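Local coordinates for TraM protein (PDB 3WZ3) that probably serves, through its periplasmic domain, as a component of the inner-membrane complex of the plasmid R64 type IVB secretion system used in conjugative transfer, at residues N67-V78 / W90-V101. Residues are numbered along the deposited sequence; the frame is centred on the assembly and turned at random.
Sequences NLTATTGAGVLV and WTFQYPVRMRLV
L77 lays its CD1 methyl over one face of the F92 ring, a CH-pi contact 4.0 Å from the ring centroid and displaced toward the rim. With CG anti to the backbone N (chi1 -178°), the leucine leans toward strand 90-101, where the same CD1 also meets W90 CB at 3.9 Å. Toward the other end of the strand pair, on the same sheet face, L68 CD1 packs against L100 CD2 (3.8 Å), while A70 CB rests on CB of selenomethionine M98 at 3.7 Å. The other face is mostly polar: T71 OG1 sits 3.6 Å above the plane of the R97 guanidinium, whose NH1 is engaged in a salt bridge with E109.

Between the two faces run two antiparallel ladders. Reciprocal backbone bonds join N67 to V101, T69 to R99 and T71 to R97, the last including T71 N to R97 O at 2.9 Å. After G73 N bonds to P95 O, 67-78 slips by one residue around A74, and pairing resumes with V76 and Q93. At this break G75 brings its CA to 3.7 Å from Y94 CD2, packing backbone directly against the aromatic ring.

Further out, helix 7-22 meets A70, F92 and Y94, whose OH bonds to M11 O, and helix 57-64 meets L68 and L100. The two segments belong to a beta hairpin whose first strand is broken by a short loop, at one edge of a four-stranded antiparallel sheet with helices packed on its largely apolar face, consistent with the NTF2-like fold expected of this family.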
loop_
_atom_site.group_PDB
_atom_site.type_symbol
_atom_site.label_atom_id
_atom_site.label_comp_id
_atom_site.label_asym_id
_atom_site.label_seq_id
_atom_site.Cartn_x
_atom_site.Cartn_y
_atom_site.Cartn_z
ATOM N N ASN A 67 13.138 11.796 1.837
ATOM C CA ASN A 67 12.669 10.428 1.906
ATOM C C ASN A 67 11.244 10.441 2.426
ATOM O O ASN A 67 10.844 11.384 3.103
ATOM C CB ASN A 67 13.535 9.617 2.866
ATOM C CG ASN A 67 14.952 9.409 2.348
ATOM O OD1 ASN A 67 15.201 9.482 1.159
ATOM N ND2 ASN A 67 15.875 9.120 3.254
ATOM N N LEU A 68 10.481 9.400 2.111
ATOM C CA LEU A 68 9.176 9.197 2.734
ATOM C C LEU A 68 9.304 8.071 3.736
ATOM O O LEU A 68 9.843 7.012 3.410
ATOM C CB LEU A 68 8.134 8.807 1.692
ATOM C CG LEU A 68 6.711 8.641 2.241
ATOM C CD1 LEU A 68 6.140 9.972 2.727
ATOM C CD2 LEU A 68 5.795 8.061 1.164
ATOM N N THR A 69 8.824 8.303 4.955
ATOM C CA THR A 69 8.819 7.287 5.993
ATOM C C THR A 69 7.379 7.046 6.414
ATOM O O THR A 69 6.556 7.949 6.356
ATOM C CB THR A 69 9.666 7.728 7.197
ATOM O OG1 THR A 69 9.043 8.849 7.828
ATOM C CG2 THR A 69 11.066 8.140 6.721
ATOM N N ALA A 70 7.071 5.822 6.815
ATOM C CA ALA A 70 5.710 5.520 7.248
ATOM C C ALA A 70 5.671 4.370 8.218
ATOM O O ALA A 70 6.476 3.434 8.124
ATOM C CB ALA A 70 4.826 5.181 6.038
ATOM N N THR A 71 4.685 4.434 9.107
ATOM C CA THR A 71 4.436 3.362 10.057
ATOM C C THR A 71 2.984 2.932 9.923
ATOM O O THR A 71 2.085 3.767 9.949
ATOM C CB THR A 71 4.702 3.813 11.496
ATOM O OG1 THR A 71 6.086 4.169 11.645
ATOM C CG2 THR A 71 4.385 2.673 12.465
ATOM N N THR A 72 2.772 1.627 9.785
ATOM C CA THR A 72 1.431 1.060 9.661
ATOM C C THR A 72 1.028 0.483 11.003
ATOM O O THR A 72 1.782 -0.294 11.608
ATOM C CB THR A 72 1.400 -0.027 8.568
ATOM O OG1 THR A 72 1.821 0.553 7.329
ATOM C CG2 THR A 72 0.003 -0.588 8.403
ATOM N N GLY A 73 -0.155 0.875 11.478
ATOM C CA GLY A 73 -0.652 0.389 12.753
ATOM C C GLY A 73 -1.372 -0.927 12.616
ATOM O O GLY A 73 -1.434 -1.540 11.550
ATOM N N ALA A 74 -1.942 -1.376 13.724
ATOM C CA ALA A 74 -2.686 -2.618 13.695
ATOM C C ALA A 74 -3.964 -2.458 12.877
ATOM O O ALA A 74 -4.758 -1.560 13.103
ATOM C CB ALA A 74 -3.006 -3.073 15.108
ATOM N N GLY A 75 -4.145 -3.365 11.938
ATOM C CA GLY A 75 -5.282 -3.319 11.046
ATOM C C GLY A 75 -6.386 -4.253 11.479
ATOM O O GLY A 75 -6.253 -5.009 12.443
ATOM N N VAL A 76 -7.502 -4.152 10.769
ATOM C CA VAL A 76 -8.667 -4.994 11.029
ATOM C C VAL A 76 -9.335 -5.438 9.731
ATOM O O VAL A 76 -9.310 -4.720 8.713
ATOM C CB VAL A 76 -9.732 -4.308 11.911
ATOM C CG1 VAL A 76 -9.153 -3.989 13.299
ATOM C CG2 VAL A 76 -10.256 -3.086 11.231
ATOM N N LEU A 77 -9.936 -6.621 9.762
ATOM C CA LEU A 77 -10.799 -7.075 8.684
ATOM C C LEU A 77 -12.149 -6.371 8.741
ATOM O O LEU A 77 -12.827 -6.379 9.787
ATOM C CB LEU A 77 -11.024 -8.591 8.770
ATOM C CG LEU A 77 -11.884 -9.127 7.627
ATOM C CD1 LEU A 77 -11.061 -9.266 6.358
ATOM C CD2 LEU A 77 -12.503 -10.493 8.003
ATOM N N VAL A 78 -12.530 -5.732 7.645
ATOM C CA VAL A 78 -13.862 -5.145 7.517
ATOM C C VAL A 78 -14.855 -6.234 7.101
ATOM O O VAL A 78 -15.858 -6.460 7.783
ATOM C CB VAL A 78 -13.878 -4.032 6.487
ATOM C CG1 VAL A 78 -15.259 -3.393 6.455
ATOM C CG2 VAL A 78 -12.829 -2.989 6.841
ATOM N N TRP A 90 -10.638 -10.272 0.677
ATOM C CA TRP A 90 -10.710 -9.734 2.024
ATOM C C TRP A 90 -10.530 -8.223 1.917
ATOM O O TRP A 90 -9.680 -7.750 1.148
ATOM C CB TRP A 90 -9.574 -10.232 2.907
ATOM C CG TRP A 90 -9.366 -11.702 3.026
ATOM C CD1 TRP A 90 -9.791 -12.514 4.059
ATOM C CD2 TRP A 90 -8.608 -12.547 2.147
ATOM N NE1 TRP A 90 -9.349 -13.809 3.853
ATOM C CE2 TRP A 90 -8.629 -13.844 2.685
ATOM C CE3 TRP A 90 -7.924 -12.331 0.945
ATOM C CZ2 TRP A 90 -7.982 -14.908 2.082
ATOM C CZ3 TRP A 90 -7.287 -13.402 0.345
ATOM C CH2 TRP A 90 -7.322 -14.673 0.918
ATOM N N THR A 91 -11.307 -7.461 2.678
ATOM C CA THR A 91 -11.119 -6.011 2.773
ATOM C C THR A 91 -10.667 -5.656 4.184
ATOM O O THR A 91 -11.345 -5.984 5.166
ATOM C CB THR A 91 -12.420 -5.280 2.431
ATOM O OG1 THR A 91 -12.800 -5.571 1.079
ATOM C CG2 THR A 91 -12.267 -3.759 2.619
ATOM N N PHE A 92 -9.529 -4.971 4.280
ATOM C CA PHE A 92 -8.930 -4.567 5.543
ATOM C C PHE A 92 -8.820 -3.060 5.619
ATOM O O PHE A 92 -8.727 -2.380 4.601
ATOM C CB PHE A 92 -7.497 -5.125 5.681
ATOM C CG PHE A 92 -7.422 -6.630 5.759
ATOM C CD1 PHE A 92 -7.630 -7.295 6.957
ATOM C CD2 PHE A 92 -7.142 -7.372 4.634
ATOM C CE1 PHE A 92 -7.557 -8.689 7.018
ATOM C CE2 PHE A 92 -7.068 -8.744 4.689
ATOM C CZ PHE A 92 -7.283 -9.404 5.880
ATOM N N GLN A 93 -8.753 -2.533 6.829
ATOM C CA GLN A 93 -8.366 -1.142 7.036
ATOM C C GLN A 93 -7.214 -1.064 8.015
ATOM O O GLN A 93 -7.195 -1.784 9.013
ATOM C CB GLN A 93 -9.557 -0.305 7.525
ATOM C CG GLN A 93 -10.532 0.073 6.393
ATOM C CD GLN A 93 -11.702 0.886 6.872
ATOM O OE1 GLN A 93 -11.804 1.188 8.059
ATOM N NE2 GLN A 93 -12.615 1.214 5.965
ATOM N N TYR A 94 -6.237 -0.209 7.714
ATOM C CA TYR A 94 -5.056 -0.027 8.556
ATOM C C TYR A 94 -4.788 1.452 8.782
ATOM O O TYR A 94 -4.781 2.214 7.830
ATOM C CB TYR A 94 -3.798 -0.565 7.850
ATOM C CG TYR A 94 -3.828 -1.981 7.332
ATOM C CD1 TYR A 94 -4.405 -2.261 6.106
ATOM C CD2 TYR A 94 -3.185 -3.021 8.018
ATOM C CE1 TYR A 94 -4.394 -3.546 5.579
ATOM C CE2 TYR A 94 -3.155 -4.306 7.490
ATOM C CZ TYR A 94 -3.769 -4.551 6.282
ATOM O OH TYR A 94 -3.751 -5.825 5.745
ATOM N N PRO A 95 -4.494 1.851 10.020
ATOM C CA PRO A 95 -3.960 3.207 10.241
ATOM C C PRO A 95 -2.563 3.304 9.620
ATOM O O PRO A 95 -1.801 2.342 9.730
ATOM C CB PRO A 95 -3.851 3.308 11.775
ATOM C CG PRO A 95 -4.509 2.080 12.339
ATOM C CD PRO A 95 -4.549 1.054 11.257
ATOM N N VAL A 96 -2.258 4.433 8.973
ATOM C CA VAL A 96 -0.927 4.671 8.445
ATOM C C VAL A 96 -0.551 6.113 8.758
ATOM O O VAL A 96 -1.323 7.030 8.481
ATOM C CB VAL A 96 -0.886 4.469 6.920
ATOM C CG1 VAL A 96 0.509 4.792 6.379
ATOM C CG2 VAL A 96 -1.301 3.051 6.574
ATOM N N ARG A 97 0.617 6.311 9.355
ATOM C CA ARG A 97 1.130 7.665 9.516
ATOM C C ARG A 97 2.386 7.763 8.666
ATOM O O ARG A 97 3.179 6.836 8.625
ATOM C CB ARG A 97 1.405 7.992 10.991
ATOM C CG ARG A 97 2.328 7.048 11.703
ATOM C CD ARG A 97 2.353 7.363 13.214
ATOM N NE ARG A 97 3.224 6.461 13.967
ATOM C CZ ARG A 97 4.532 6.640 14.127
ATOM N NH1 ARG A 97 5.133 7.691 13.585
ATOM N NH2 ARG A 97 5.244 5.768 14.829
HETATM N N MSE A 98 2.540 8.868 7.956
HETATM C CA MSE A 98 3.707 9.023 7.086
HETATM C C MSE A 98 4.259 10.430 7.117
HETATM O O MSE A 98 3.561 11.383 7.456
HETATM C CB MSE A 98 3.385 8.585 5.651
HETATM C CG MSE A 98 2.413 9.467 4.910
HETATM SE SE MSE A 98 2.003 8.816 3.089
HETATM C CE MSE A 98 0.911 7.294 3.569
ATOM N N ARG A 99 5.525 10.557 6.759
ATOM C CA ARG A 99 6.189 11.848 6.871
ATOM C C ARG A 99 7.304 11.979 5.854
ATOM O O ARG A 99 8.095 11.058 5.686
ATOM C CB ARG A 99 6.763 12.026 8.284
ATOM C CG ARG A 99 7.242 13.450 8.535
ATOM C CD ARG A 99 7.736 13.623 9.949
ATOM N NE ARG A 99 7.785 15.039 10.297
ATOM C CZ ARG A 99 7.945 15.500 11.531
ATOM N NH1 ARG A 99 8.064 14.655 12.547
ATOM N NH2 ARG A 99 7.980 16.809 11.743
ATOM N N LEU A 100 7.363 13.126 5.187
ATOM C CA LEU A 100 8.488 13.447 4.310
ATOM C C LEU A 100 9.618 14.026 5.150
ATOM O O LEU A 100 9.403 14.981 5.897
ATOM C CB LEU A 100 8.034 14.412 3.209
ATOM C CG LEU A 100 7.133 13.766 2.157
ATOM C CD1 LEU A 100 6.293 14.809 1.396
ATOM C CD2 LEU A 100 7.980 12.922 1.210
ATOM N N VAL A 101 10.797 13.425 5.043
ATOM C CA VAL A 101 11.933 13.779 5.887
ATOM C C VAL A 101 13.171 14.057 5.047
ATOM O O VAL A 101 13.610 13.212 4.278
ATOM C CB VAL A 101 12.240 12.662 6.896
ATOM C CG1 VAL A 101 13.486 12.999 7.713
ATOM C CG2 VAL A 101 11.039 12.436 7.806
#